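Family 88 glycosyl hydrolase (Bacteroides thetaiotaomicron, PDB 5NOA) is probably a carbohydrate-active enzyme of arabinogalactan breakdown, related to family 88 glycoside hydrolases but perhaps acting as a polysaccharide lyase that removes rhamnose caps. Local coordinates at residues Gly42-Asn47 and Asn354-Phe359; Ser54-Ala59 and Gln339-Lys344; Leu180-Leu185 and Lys241-Thr246. One frame throughout, in Å; residues are numbered along the deposited sequence.

Interaction 1. Residues Gly42-Asn47 and Asn354-Phe359; sequences GYWQTN and NSTSNF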
ATOM      1  N   GLY A  42       7.827   7.233 -16.114  1.00  9.97           N
ATOM      2  CA  GLY A  42       8.196   7.068 -17.513  1.00 11.26           C
ATOM      3  C   GLY A  42       9.074   5.857 -17.749  1.00 10.50           C
ATOM      4  O   GLY A  42       8.866   5.105 -18.729  1.00 12.08           O
ATOM      5  N   TYR A  43      10.075   5.655 -16.885  1.00  9.85           N
ATOM      6  CA  TYR A  43      10.958   4.488 -16.996  1.00 10.55           C
ATOM      7  C   TYR A  43      10.097   3.215 -16.939  1.00  9.88           C
ATOM      8  O   TYR A  43      10.275   2.284 -17.736  1.00 11.20           O
ATOM      9  CB  TYR A  43      12.020   4.521 -15.900  1.00 11.73           C
ATOM     10  CG  TYR A  43      12.895   3.316 -15.878  1.00 13.06           C
ATOM     11  CD1 TYR A  43      14.030   3.224 -16.655  1.00 13.53           C
ATOM     12  CD2 TYR A  43      12.568   2.233 -15.086  1.00 13.74           C
ATOM     13  CE1 TYR A  43      14.836   2.095 -16.612  1.00 15.34           C
ATOM     14  CE2 TYR A  43      13.346   1.095 -15.046  1.00 15.67           C
ATOM     15  CZ  TYR A  43      14.474   1.027 -15.817  1.00 15.40           C
ATOM     16  OH  TYR A  43      15.234  -0.099 -15.767  1.00 22.63           O
ATOM     17  N   TRP A  44       9.213   3.174 -15.950  1.00  9.56           N
ATOM     18  CA  TRP A  44       8.419   1.968 -15.774  1.00  9.28           C
ATOM     19  C   TRP A  44       7.553   1.705 -17.019  1.00  8.73           C
ATOM     20  O   TRP A  44       7.512   0.598 -17.570  1.00 10.54           O
ATOM     21  CB  TRP A  44       7.562   2.036 -14.528  1.00 10.23           C
ATOM     22  CG  TRP A  44       6.815   0.806 -14.359  1.00 12.68           C
ATOM     23  CD1 TRP A  44       5.522   0.577 -14.773  1.00 14.75           C
ATOM     24  CD2 TRP A  44       7.294  -0.409 -13.857  1.00 13.81           C
ATOM     25  NE1 TRP A  44       5.172  -0.700 -14.540  1.00 15.71           N
ATOM     26  CE2 TRP A  44       6.217  -1.345 -13.942  1.00 13.34           C
ATOM     27  CE3 TRP A  44       8.501  -0.823 -13.320  1.00 16.12           C
ATOM     28  CZ2 TRP A  44       6.356  -2.675 -13.575  1.00 16.10           C
ATOM     29  CZ3 TRP A  44       8.602  -2.178 -12.878  1.00 18.10           C
ATOM     30  CH2 TRP A  44       7.532  -3.055 -13.019  1.00 16.30           C
ATOM     31  N   GLN A  45       6.842   2.730 -17.458  1.00  9.12           N
ATOM     32  CA  GLN A  45       5.906   2.535 -18.581  1.00  9.94           C
ATOM     33  C   GLN A  45       6.621   2.225 -19.903  1.00 11.04           C
ATOM     34  O   GLN A  45       6.156   1.394 -20.681  1.00 12.68           O
ATOM     35  CB  GLN A  45       4.953   3.709 -18.696  1.00  9.81           C
ATOM     36  CG  GLN A  45       4.024   3.784 -17.503  1.00  9.20           C
ATOM     37  CD  GLN A  45       3.040   4.935 -17.500  1.00  9.79           C
ATOM     38  OE1 GLN A  45       3.002   5.754 -18.425  1.00 12.49           O
ATOM     39  NE2 GLN A  45       2.244   5.027 -16.435  1.00  9.99           N
ATOM     40  N   THR A  46       7.790   2.851 -20.091  1.00 11.22           N
ATOM     41  CA  THR A  46       8.610   2.565 -21.267  1.00 12.76           C
ATOM     42  C   THR A  46       9.041   1.117 -21.313  1.00 13.66           C
ATOM     43  O   THR A  46       9.087   0.500 -22.380  1.00 15.21           O
ATOM     44  CB  THR A  46       9.849   3.498 -21.297  1.00 14.25           C
ATOM     45  OG1 THR A  46       9.383   4.821 -21.528  1.00 17.83           O
ATOM     46  CG2 THR A  46      10.844   3.106 -22.366  1.00 16.87           C
ATOM     47  N   ASN A  47       9.403   0.585 -20.159  1.00 11.85           N
ATOM     48  CA  ASN A  47       9.911  -0.766 -20.087  1.00 13.15           C
ATOM     49  C   ASN A  47       8.807  -1.840 -19.976  1.00 12.45           C
ATOM     50  O   ASN A  47       9.090  -3.019 -20.065  1.00 16.17           O
ATOM     51  CB  ASN A  47      10.915  -0.814 -18.937  1.00 15.33           C
ATOM     52  CG  ASN A  47      12.237  -0.195 -19.329  1.00 18.24           C
ATOM     53  OD1 ASN A  47      12.963  -0.801 -20.087  1.00 26.49           O
ATOM     54  ND2 ASN A  47      12.539   1.019 -18.868  1.00 18.20           N
ATOM     55  N   ASN A 354      19.925  -3.405  -7.546  1.00 10.91           N
ATOM     56  CA  ASN A 354      19.247  -3.320  -8.834  1.00 10.94           C
ATOM     57  C   ASN A 354      17.922  -4.044  -8.896  1.00 10.78           C
ATOM     58  O   ASN A 354      17.340  -4.204  -9.957  1.00 14.20           O
ATOM     59  CB  ASN A 354      20.209  -3.763  -9.932  1.00 13.25           C
ATOM     60  CG  ASN A 354      21.377  -2.817 -10.062  1.00 17.04           C
ATOM     61  OD1 ASN A 354      21.200  -1.597  -9.981  1.00 24.96           O
ATOM     62  ND2 ASN A 354      22.565  -3.360 -10.198  1.00 23.47           N
ATOM     63  N   SER A 355      17.409  -4.433  -7.734  1.00 10.98           N
ATOM     64  CA  SER A 355      16.139  -5.084  -7.651  1.00 10.77           C
ATOM     65  C   SER A 355      15.027  -4.080  -7.650  1.00  8.47           C
ATOM     66  O   SER A 355      14.929  -3.241  -6.728  1.00  9.34           O
ATOM     67  CB  SER A 355      16.035  -5.902  -6.369  1.00 11.72           C
ATOM     68  OG  SER A 355      14.773  -6.507  -6.296  1.00 12.28           O
ATOM     69  N   THR A 356      14.152  -4.176  -8.663  1.00  9.88           N
ATOM     70  CA  THR A 356      12.966  -3.344  -8.744  1.00 10.18           C
ATOM     71  C   THR A 356      11.740  -4.200  -8.885  1.00  9.11           C
ATOM     72  O   THR A 356      11.847  -5.417  -9.152  1.00 12.63           O
ATOM     73  CB  THR A 356      13.009  -2.315  -9.891  1.00 12.49           C
ATOM     74  OG1 THR A 356      12.057  -1.252  -9.635  1.00 12.20           O
ATOM     75  CG2 THR A 356      12.731  -2.924 -11.265  1.00 13.69           C
ATOM     76  N   SER A 357      10.584  -3.589  -8.741  1.00  9.24           N
ATOM     77  CA  SER A 357       9.346  -4.315  -9.000  1.00  8.34           C
ATOM     78  C   SER A 357       8.236  -3.302  -9.221  1.00  7.69           C
ATOM     79  O   SER A 357       8.289  -2.166  -8.798  1.00  9.00           O
ATOM     80  CB  SER A 357       8.935  -5.202  -7.844  1.00 10.02           C
ATOM     81  OG  SER A 357       8.547  -4.373  -6.767  1.00 11.28           O
ATOM     82  N   ASN A 358       7.168  -3.805  -9.814  1.00  7.79           N
ATOM     83  CA  ASN A 358       5.929  -3.083  -9.965  1.00  8.83           C
ATOM     84  C   ASN A 358       5.448  -2.456  -8.655  1.00  7.68           C
ATOM     85  O   ASN A 358       5.203  -1.251  -8.600  1.00  8.01           O
ATOM     86  CB  ASN A 358       4.844  -3.995 -10.603  1.00  9.45           C
ATOM     87  CG  ASN A 358       4.811  -5.428 -10.041  1.00  9.00           C
ATOM     88  OD1 ASN A 358       5.268  -5.730  -8.951  1.00  9.52           O
ATOM     89  ND2 ASN A 358       4.217  -6.321 -10.837  1.00 10.46           N
ATOM     90  N   PHE A 359       5.336  -3.259  -7.592  1.00  7.68           N
ATOM     91  CA  PHE A 359       4.808  -2.750  -6.329  1.00  8.25           C
ATOM     92  C   PHE A 359       5.778  -1.770  -5.676  1.00  8.12           C
ATOM     93  O   PHE A 359       5.343  -0.844  -4.997  1.00  9.09           O
ATOM     94  CB  PHE A 359       4.420  -3.890  -5.382  1.00  8.37           C
ATOM     95  CG  PHE A 359       5.577  -4.745  -4.928  1.00  8.77           C
ATOM     96  CD1 PHE A 359       6.337  -4.380  -3.840  1.00 10.04           C
ATOM     97  CD2 PHE A 359       5.893  -5.930  -5.584  1.00  9.24           C
ATOM     98  CE1 PHE A 359       7.415  -5.150  -3.460  1.00 10.50           C
ATOM     99  CE2 PHE A 359       6.988  -6.700  -5.186  1.00 10.10           C
ATOM    100  CZ  PHE A 359       7.734  -6.304  -4.118  1.00 10.96           C
TER
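W44, late in helix 29-47, meets the backbone of S357 and N358 where helix 358-377 begins. The contact between the segments is van der Waals in kind, with no hydrogen bond across it, and the indole does nearly all the touching. CG anti to the backbone N (chi1 -178°) and an indole turned nearly square to that bond (chi2 -95°) bring the benzo ring to the 357-358 backbone, whose atoms meet it obliquely: W44 CH2 lies 3.3 Å from N358 N, and W44 CZ3 lies 3.8 Å from S357 C. W44 CZ2 approaches N358 CB at 3.6 Å. The two side chains run alongside each other, the indole and amide planes 43° apart. Farther out, T356 CG2 sits at the ring edge, 4.5 Å from W44 CZ3. The indole also stacks with the rings of H48 and Y61.

The polar contacts stay within each segment or turn to other parts of the chain. N358 OD1 accepts F359 N at 2.8 Å in a bent bond. On the other segment N47 ND2 donates to Y43 O at 2.8 Å and at the same time lies over the face of the Y43 ring. S357 OG accepts from G360 N, the N-cap bond, and also lies above the centre of the F359 ring.

Replacing W44 with an alanine is likely to strip the S357-N358 backbone of its apolar cover and leave H48 and Y61 without this stacking partner.

With S357 as N-cap, the arrangement is a capped helix start packed against the last part of helix 29-47, consistent with the (alpha/alpha)6 barrel of six-hairpin glycosidases.

Interaction 2. Residues Ser54-Ala59 and Gln339-Lys344; sequences SFWDNA and QPIGEK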
ATOM      1  N   SER A  54      -4.466  -8.781 -13.455  1.00  9.32           N
ATOM      2  CA  SER A  54      -5.054  -7.875 -12.457  1.00 10.14           C
ATOM      3  C   SER A  54      -4.557  -8.111 -11.033  1.00  9.08           C
ATOM      4  O   SER A  54      -4.939  -7.363 -10.139  1.00 11.12           O
ATOM      5  CB  SER A  54      -6.593  -8.048 -12.482  1.00 12.82           C
ATOM      6  OG  SER A  54      -6.941  -9.287 -11.834  1.00 15.07           O
ATOM      7  N   PHE A  55      -3.722  -9.122 -10.828  1.00  8.13           N
ATOM      8  CA  PHE A  55      -3.234  -9.553  -9.519  1.00  7.90           C
ATOM      9  C   PHE A  55      -2.435  -8.458  -8.812  1.00  8.20           C
ATOM     10  O   PHE A  55      -2.009  -7.458  -9.430  1.00  9.26           O
ATOM     11  CB  PHE A  55      -2.396 -10.827  -9.732  1.00  8.96           C
ATOM     12  CG  PHE A  55      -2.150 -11.698  -8.522  1.00  9.35           C
ATOM     13  CD1 PHE A  55      -3.182 -12.177  -7.732  1.00  9.43           C
ATOM     14  CD2 PHE A  55      -0.860 -12.154  -8.261  1.00  9.90           C
ATOM     15  CE1 PHE A  55      -2.932 -13.047  -6.674  1.00  9.60           C
ATOM     16  CE2 PHE A  55      -0.607 -13.002  -7.211  1.00  9.55           C
ATOM     17  CZ  PHE A  55      -1.642 -13.436  -6.415  1.00  9.75           C
ATOM     18  N   TRP A  56      -2.206  -8.666  -7.518  1.00  7.59           N
ATOM     19  CA  TRP A  56      -1.814  -7.580  -6.612  1.00  6.79           C
ATOM     20  C   TRP A  56      -0.584  -6.817  -7.014  1.00  6.67           C
ATOM     21  O   TRP A  56      -0.506  -5.631  -6.725  1.00  8.23           O
ATOM     22  CB  TRP A  56      -1.637  -8.088  -5.183  1.00  7.22           C
ATOM     23  CG  TRP A  56      -0.415  -8.925  -4.995  1.00  7.33           C
ATOM     24  CD1 TRP A  56      -0.312 -10.274  -5.179  1.00  8.35           C
ATOM     25  CD2 TRP A  56       0.894  -8.466  -4.616  1.00  7.62           C
ATOM     26  NE1 TRP A  56       0.982 -10.683  -4.947  1.00  9.86           N
ATOM     27  CE2 TRP A  56       1.730  -9.584  -4.590  1.00  8.45           C
ATOM     28  CE3 TRP A  56       1.431  -7.200  -4.309  1.00  7.92           C
ATOM     29  CZ2 TRP A  56       3.079  -9.494  -4.279  1.00  9.21           C
ATOM     30  CZ3 TRP A  56       2.784  -7.118  -4.006  1.00  8.03           C
ATOM     31  CH2 TRP A  56       3.590  -8.264  -4.012  1.00  8.53           C
ATOM     32  N   ASP A  57       0.420  -7.499  -7.544  1.00  7.70           N
ATOM     33  CA  ASP A  57       1.687  -6.798  -7.777  1.00  7.77           C
ATOM     34  C   ASP A  57       1.508  -5.752  -8.892  1.00  7.47           C
ATOM     35  O   ASP A  57       1.963  -4.615  -8.759  1.00  8.28           O
ATOM     36  CB  ASP A  57       2.809  -7.797  -8.026  1.00  9.96           C
ATOM     37  CG  ASP A  57       2.565  -8.766  -9.214  1.00 12.66           C
ATOM     38  OD1 ASP A  57       1.407  -9.229  -9.469  1.00 20.18           O
ATOM     39  OD2 ASP A  57       3.560  -9.094  -9.890  1.00 15.83           O
ATOM     40  N   ASN A  58       0.826  -6.134  -9.965  1.00  7.22           N
ATOM     41  CA  ASN A  58       0.511  -5.167 -11.018  1.00  7.70           C
ATOM     42  C   ASN A  58      -0.465  -4.140 -10.499  1.00  7.61           C
ATOM     43  O   ASN A  58      -0.327  -2.929 -10.759  1.00  7.28           O
ATOM     44  CB  ASN A  58      -0.069  -5.866 -12.239  1.00  9.25           C
ATOM     45  CG  ASN A  58       0.930  -6.709 -12.962  1.00 10.98           C
ATOM     46  OD1 ASN A  58       2.133  -6.466 -12.902  1.00 14.07           O
ATOM     47  ND2 ASN A  58       0.430  -7.707 -13.662  1.00 11.93           N
ATOM     48  N   ALA A  59      -1.453  -4.583  -9.736  1.00  7.12           N
ATOM     49  CA  ALA A  59      -2.464  -3.672  -9.216  1.00  7.44           C
ATOM     50  C   ALA A  59      -1.881  -2.627  -8.270  1.00  7.05           C
ATOM     51  O   ALA A  59      -2.350  -1.488  -8.221  1.00  7.68           O
ATOM     52  CB  ALA A  59      -3.582  -4.440  -8.562  1.00  7.17           C
ATOM     53  N   GLN A 339      12.853  -5.437  -1.984  1.00  7.40           N
ATOM     54  CA  GLN A 339      12.878  -6.859  -1.597  1.00  8.35           C
ATOM     55  C   GLN A 339      11.995  -7.649  -2.583  1.00  7.76           C
ATOM     56  O   GLN A 339      10.820  -7.370  -2.700  1.00  9.34           O
ATOM     57  CB  GLN A 339      12.343  -7.033  -0.202  1.00  8.63           C
ATOM     58  CG  GLN A 339      12.321  -8.471   0.310  1.00  8.88           C
ATOM     59  CD  GLN A 339      11.768  -8.558   1.729  1.00 10.03           C
ATOM     60  OE1 GLN A 339      11.077  -7.678   2.195  1.00 11.16           O
ATOM     61  NE2 GLN A 339      12.110  -9.614   2.416  1.00 12.82           N
ATOM     62  N   PRO A 340      12.572  -8.644  -3.293  1.00  9.09           N
ATOM     63  CA  PRO A 340      11.817  -9.353  -4.314  1.00  9.73           C
ATOM     64  C   PRO A 340      10.837 -10.376  -3.753  1.00  9.64           C
ATOM     65  O   PRO A 340      11.090 -10.948  -2.696  1.00  9.93           O
ATOM     66  CB  PRO A 340      12.917 -10.068  -5.100  1.00 12.86           C
ATOM     67  CG  PRO A 340      14.049 -10.183  -4.197  1.00 16.31           C
ATOM     68  CD  PRO A 340      14.003  -9.028  -3.274  1.00 11.14           C
ATOM     69  N   ILE A 341       9.759 -10.616  -4.486  1.00  9.56           N
ATOM     70  CA  ILE A 341       8.777 -11.632  -4.096  1.00 11.46           C
ATOM     71  C   ILE A 341       9.442 -12.970  -3.863  1.00 13.17           C
ATOM     72  O   ILE A 341       9.169 -13.649  -2.864  1.00 15.94           O
ATOM     73  CB  ILE A 341       7.635 -11.749  -5.128  1.00 11.46           C
ATOM     74  CG1 ILE A 341       6.809 -10.463  -5.112  1.00 12.37           C
ATOM     75  CG2 ILE A 341       6.766 -12.980  -4.868  1.00 13.13           C
ATOM     76  CD1 ILE A 341       5.933 -10.287  -6.354  1.00 14.43           C
ATOM     77  N   GLY A 342      10.317 -13.356  -4.742  1.00 13.25           N
ATOM     78  CA  GLY A 342      10.916 -14.713  -4.541  1.00 13.16           C
ATOM     79  C   GLY A 342      12.114 -14.813  -3.618  1.00 12.11           C
ATOM     80  O   GLY A 342      12.829 -15.801  -3.637  1.00 14.05           O
ATOM     81  N   GLU A 343      12.413 -13.772  -2.859  1.00 10.72           N
ATOM     82  CA  GLU A 343      13.660 -13.740  -2.117  1.00 11.06           C
ATOM     83  C   GLU A 343      13.945 -14.988  -1.251  1.00 12.84           C
ATOM     84  O   GLU A 343      13.075 -15.485  -0.563  1.00 16.72           O
ATOM     85  CB  GLU A 343      13.634 -12.514  -1.206  1.00 14.37           C
ATOM     86  CG  GLU A 343      14.871 -12.321  -0.366  1.00 15.73           C
ATOM     87  CD  GLU A 343      14.645 -11.299   0.734  1.00 15.74           C
ATOM     88  OE1 GLU A 343      13.950 -11.606   1.748  1.00 20.70           O
ATOM     89  OE2 GLU A 343      15.151 -10.214   0.590  1.00 17.36           O
ATOM     90  N   LYS A 344      15.184 -15.435  -1.323  1.00 12.29           N
ATOM     91  CA  LYS A 344      15.822 -16.379  -0.419  1.00 12.72           C
ATOM     92  C   LYS A 344      16.901 -15.543   0.261  1.00 11.58           C
ATOM     93  O   LYS A 344      17.683 -14.904  -0.446  1.00 12.02           O
ATOM     94  CB  LYS A 344      16.495 -17.520  -1.201  1.00 17.38           C
ATOM     95  CG  LYS A 344      15.519 -18.427  -1.931  1.00 22.36           C
ATOM     96  CD  LYS A 344      16.016 -18.786  -3.323  1.00 24.59           C
ATOM     97  CE  LYS A 344      15.080 -19.757  -4.010  1.00 22.80           C
ATOM     98  NZ  LYS A 344      15.156 -19.538  -5.471  1.00 20.61           N
TER
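The CA atoms of D57 and I341 stand 9.3 Å apart, the nearest backbone approach between the first turn of helix 56-72 and a type I beta turn running from P340 to E343. The turn is closed by E343 N bonding P340 O at 3.1 Å, and it places I341 at its second position with the side chain directed at the helix.

I341 carries the contact from the loop side through one branch. Its CG1 lies anti to the carbonyl carbon (chi1 -67°) and the chain continues extended (chi2 163°), which carries CD1 out to the indole: I341 CD1 is 3.6 Å from W56 CZ2, and CG1 of the same residue is 3.9 Å from that atom. The methyl comes at the benzo ring obliquely, from the direction opposite to that of the tryptophan side chain. I341 CD1 also rests 4.3 Å from D57 CB, which itself lies over the centre of one face of the W56 ring. F55 CZ meets the same ring at its edge, and W56 CD1 in turn lies over the rim of the F55 face. The indole is thus flanked by F55 and D57, next to it in the chain, and touched by the I341 branch from the loop.

The polar groups of the loop point elsewhere. Q339 NE2 bonds E343 OE1 at 2.8 Å, meeting the oxygen from above the carboxylate plane. E343 OE2 makes a salt bridge with R276.

This is a surface contact in which the type I turn of the loop between helices 310-328 and 358-377 packs on the N-terminal turn of helix 56-72, consistent with the (alpha/alpha)6 barrel of the family.

Interaction 3. Residues Leu180-Leu185 and Lys241-Thr246; sequences LYLEKL and KDLPET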
ATOM      1  N   LEU A 180     -23.147  -0.713   4.347  1.00 10.20           N
ATOM      2  CA  LEU A 180     -22.568  -1.998   4.653  1.00 10.22           C
ATOM      3  C   LEU A 180     -21.063  -2.024   4.375  1.00  9.26           C
ATOM      4  O   LEU A 180     -20.338  -2.687   5.096  1.00  9.50           O
ATOM      5  CB  LEU A 180     -23.306  -3.115   3.915  1.00 10.10           C
ATOM      6  CG  LEU A 180     -22.913  -4.526   4.301  1.00 13.00           C
ATOM      7  CD1 LEU A 180     -23.268  -4.834   5.761  1.00 15.50           C
ATOM      8  CD2 LEU A 180     -23.598  -5.507   3.368  1.00 15.90           C
ATOM      9  N   TYR A 181     -20.608  -1.311   3.342  1.00  8.60           N
ATOM     10  CA  TYR A 181     -19.152  -1.247   3.079  1.00  8.77           C
ATOM     11  C   TYR A 181     -18.363  -0.773   4.290  1.00  8.20           C
ATOM     12  O   TYR A 181     -17.281  -1.280   4.555  1.00  8.90           O
ATOM     13  CB  TYR A 181     -18.854  -0.352   1.875  1.00  9.10           C
ATOM     14  CG  TYR A 181     -19.135  -0.981   0.534  1.00  8.97           C
ATOM     15  CD1 TYR A 181     -18.268  -1.918   0.012  1.00  9.07           C
ATOM     16  CD2 TYR A 181     -20.261  -0.641  -0.223  1.00  9.46           C
ATOM     17  CE1 TYR A 181     -18.514  -2.512  -1.216  1.00  9.74           C
ATOM     18  CE2 TYR A 181     -20.502  -1.238  -1.438  1.00  9.89           C
ATOM     19  CZ  TYR A 181     -19.618  -2.167  -1.929  1.00  9.50           C
ATOM     20  OH  TYR A 181     -19.812  -2.760  -3.146  1.00 11.38           O
ATOM     21  N   LEU A 182     -18.905   0.208   5.003  1.00  8.50           N
ATOM     22  CA  LEU A 182     -18.189   0.752   6.149  1.00  9.22           C
ATOM     23  C   LEU A 182     -18.319  -0.090   7.403  1.00  9.00           C
ATOM     24  O   LEU A 182     -17.408  -0.142   8.226  1.00 10.69           O
ATOM     25  CB  LEU A 182     -18.572   2.225   6.373  1.00 10.16           C
ATOM     26  CG  LEU A 182     -18.367   3.135   5.160  1.00 11.48           C
ATOM     27  CD1 LEU A 182     -18.746   4.574   5.520  1.00 12.89           C
ATOM     28  CD2 LEU A 182     -16.960   3.053   4.614  1.00 12.55           C
ATOM     29  N   GLU A 183     -19.436  -0.793   7.524  1.00  9.34           N
ATOM     30  CA  GLU A 183     -19.586  -1.750   8.599  1.00  9.73           C
ATOM     31  C   GLU A 183     -18.626  -2.932   8.449  1.00  8.59           C
ATOM     32  O   GLU A 183     -17.960  -3.369   9.408  1.00  9.06           O
ATOM     33  CB  GLU A 183     -21.014  -2.250   8.672  1.00 12.52           C
ATOM     34  CG  GLU A 183     -21.273  -3.339   9.687  1.00 18.72           C
ATOM     35  CD  GLU A 183     -20.868  -2.993  11.103  1.00 23.12           C
ATOM     36  OE1 GLU A 183     -21.094  -1.815  11.555  1.00 22.92           O
ATOM     37  OE2 GLU A 183     -20.329  -3.946  11.760  1.00 29.91           O
ATOM     38  N   LYS A 184     -18.544  -3.446   7.241  1.00  8.50           N
ATOM     39  CA  LYS A 184     -17.655  -4.573   6.958  1.00  9.09           C
ATOM     40  C   LYS A 184     -16.186  -4.192   6.945  1.00  8.35           C
ATOM     41  O   LYS A 184     -15.356  -5.020   7.326  1.00  9.30           O
ATOM     42  CB  LYS A 184     -18.128  -5.277   5.685  1.00  9.96           C
ATOM     43  CG  LYS A 184     -19.458  -6.013   5.887  1.00 10.28           C
ATOM     44  CD  LYS A 184     -19.264  -7.330   6.618  1.00 11.12           C
ATOM     45  CE  LYS A 184     -20.575  -8.046   6.884  1.00 12.41           C
ATOM     46  NZ  LYS A 184     -20.338  -9.363   7.520  1.00 13.69           N
ATOM     47  N   LEU A 185     -15.858  -2.966   6.531  1.00  8.17           N
ATOM     48  CA  LEU A 185     -14.477  -2.488   6.718  1.00  8.65           C
ATOM     49  C   LEU A 185     -14.082  -2.688   8.175  1.00  8.36           C
ATOM     50  O   LEU A 185     -13.008  -3.217   8.494  1.00  8.26           O
ATOM     51  CB  LEU A 185     -14.420  -1.003   6.335  1.00  9.04           C
ATOM     52  CG  LEU A 185     -13.139  -0.248   6.719  1.00  9.11           C
ATOM     53  CD1 LEU A 185     -11.935  -0.836   6.064  1.00  9.64           C
ATOM     54  CD2 LEU A 185     -13.327   1.205   6.378  1.00  9.78           C
ATOM     55  N   LYS A 241      -8.279   9.056   4.179  1.00  8.02           N
ATOM     56  CA  LYS A 241      -8.483  10.012   3.087  1.00  8.53           C
ATOM     57  C   LYS A 241      -9.931  10.079   2.622  1.00  9.59           C
ATOM     58  O   LYS A 241     -10.464  11.158   2.365  1.00 11.56           O
ATOM     59  CB  LYS A 241      -7.559   9.654   1.907  1.00 10.08           C
ATOM     60  CG  LYS A 241      -7.599  10.604   0.744  1.00 12.43           C
ATOM     61  CD  LYS A 241      -6.587  10.143  -0.310  1.00 17.22           C
ATOM     62  CE  LYS A 241      -6.470  11.066  -1.488  1.00 19.63           C
ATOM     63  NZ  LYS A 241      -5.579  10.424  -2.487  1.00 24.78           N
ATOM     64  N   ASP A 242     -10.565   8.914   2.518  1.00  9.78           N
ATOM     65  CA  ASP A 242     -11.877   8.833   1.891  1.00 10.65           C
ATOM     66  C   ASP A 242     -13.042   8.549   2.816  1.00  9.51           C
ATOM     67  O   ASP A 242     -14.179   8.739   2.411  1.00 11.28           O
ATOM     68  CB  ASP A 242     -11.795   7.831   0.741  1.00 16.52           C
ATOM     69  CG  ASP A 242     -11.020   8.415  -0.466  1.00 19.37           C
ATOM     70  OD1 ASP A 242     -11.028   9.677  -0.710  1.00 23.16           O
ATOM     71  OD2 ASP A 242     -10.374   7.634  -1.166  1.00 24.55           O
ATOM     72  N   LEU A 243     -12.798   8.103   4.038  1.00  9.11           N
ATOM     73  CA  LEU A 243     -13.862   7.784   4.961  1.00  9.69           C
ATOM     74  C   LEU A 243     -14.651   9.045   5.326  1.00 10.45           C
ATOM     75  O   LEU A 243     -14.052  10.087   5.605  1.00 11.25           O
ATOM     76  CB  LEU A 243     -13.260   7.175   6.229  1.00 10.60           C
ATOM     77  CG  LEU A 243     -14.218   6.541   7.220  1.00 11.09           C
ATOM     78  CD1 LEU A 243     -14.836   5.267   6.675  1.00 11.39           C
ATOM     79  CD2 LEU A 243     -13.544   6.244   8.536  1.00 12.14           C
ATOM     80  N   PRO A 244     -15.992   8.979   5.405  1.00 10.63           N
ATOM     81  CA  PRO A 244     -16.739  10.166   5.841  1.00 11.31           C
ATOM     82  C   PRO A 244     -16.338  10.573   7.242  1.00 11.34           C
ATOM     83  O   PRO A 244     -16.079   9.706   8.093  1.00 11.29           O
ATOM     84  CB  PRO A 244     -18.197   9.719   5.832  1.00 13.62           C
ATOM     85  CG  PRO A 244     -18.241   8.511   5.038  1.00 15.08           C
ATOM     86  CD  PRO A 244     -16.891   7.894   5.017  1.00 11.90           C
ATOM     87  N   GLU A 245     -16.298  11.882   7.472  1.00 13.33           N
ATOM     88  CA  GLU A 245     -15.836  12.426   8.749  1.00 13.91           C
ATOM     89  C   GLU A 245     -16.761  11.972   9.895  1.00 13.34           C
ATOM     90  O   GLU A 245     -16.377  12.022  11.056  1.00 16.08           O
ATOM     91  CB  GLU A 245     -15.683  13.973   8.660  1.00 17.02           C
ATOM     92  CG  GLU A 245     -17.004  14.722   8.529  1.00 19.37           C
ATOM     93  CD  GLU A 245     -16.883  16.230   8.295  1.00 24.23           C
ATOM     94  OE1 GLU A 245     -16.160  16.880   9.085  1.00 24.78           O
ATOM     95  OE2 GLU A 245     -17.530  16.761   7.353  1.00 25.39           O
ATOM     96  N   THR A 246     -18.000  11.586   9.567  1.00 12.79           N
ATOM     97  CA  THR A 246     -18.983  11.190  10.546  1.00 13.98           C
ATOM     98  C   THR A 246     -19.038   9.694  10.834  1.00 14.80           C
ATOM     99  O   THR A 246     -19.875   9.254  11.620  1.00 16.53           O
ATOM    100  CB  THR A 246     -20.366  11.624  10.025  1.00 16.04           C
ATOM    101  OG1 THR A 246     -20.515  11.177   8.670  1.00 16.32           O
ATOM    102  CG2 THR A 246     -20.518  13.136  10.104  1.00 18.54           C
TER
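L182 and L243 interleave between the first turns of helix 180-196 and the chain just leaving helix 226-242; their CA atoms are 8.3 Å apart. All the contacts between the segments are apolar, made by methyl and ring carbons. L182 CD2 lies 3.7 Å from L243 CD1, with the two side chains sliding past each other in opposite directions. L243 reaches in because its CG is anti to the backbone N (chi1 -169°), although its CB does not aim straight at the helix. The other branch of L182 reaches toward the P244 ring: L182 CD1 meets P244 CD at 3.8 Å while also lying near L243 CD1. One leucine therefore packs against two consecutive residues of the opposing segment. One turn later, L185 CD2 adds a looser contact of 4.3 Å to L243 CD1.

The hydrogen bonds stay inside the helix or go to other parts of the chain. K184 N bonds L180 O and L185 N bonds Y181 O, both routine for a helix. D242 O, in the last turn before L243, accepts from N174 ND2.

Y173 of helix 160-176 touches both L182 and P244, and Y253 of helix 250-266 touches both L185 and L243. The largely buried cluster therefore lies among helices 160-176, 180-196 and 250-266, at the point where the chain has just left helix 226-242.

In the fold
Interactions 1 and 2 form one continuous patch, their centres 13 Å apart on the same side of the chain's centre. N358 joins them: its ND2 lies 2.9 Å from N58 OD1 and 3.0 Å from D57 OD2, both probable hydrogen bonds. F359 adds packing, with CD2 3.6 Å from W56 CH2 and CZ 3.6 Å from Q339 O. Together they bring the start of helix 358-377 against helices 29-47 and 56-72, linking the two ends of the chain. Interaction 3 is separate, on the opposite side of the chain's centre; its nearest atoms are about 16 Å from interaction 1 and about 14 Å from interaction 2.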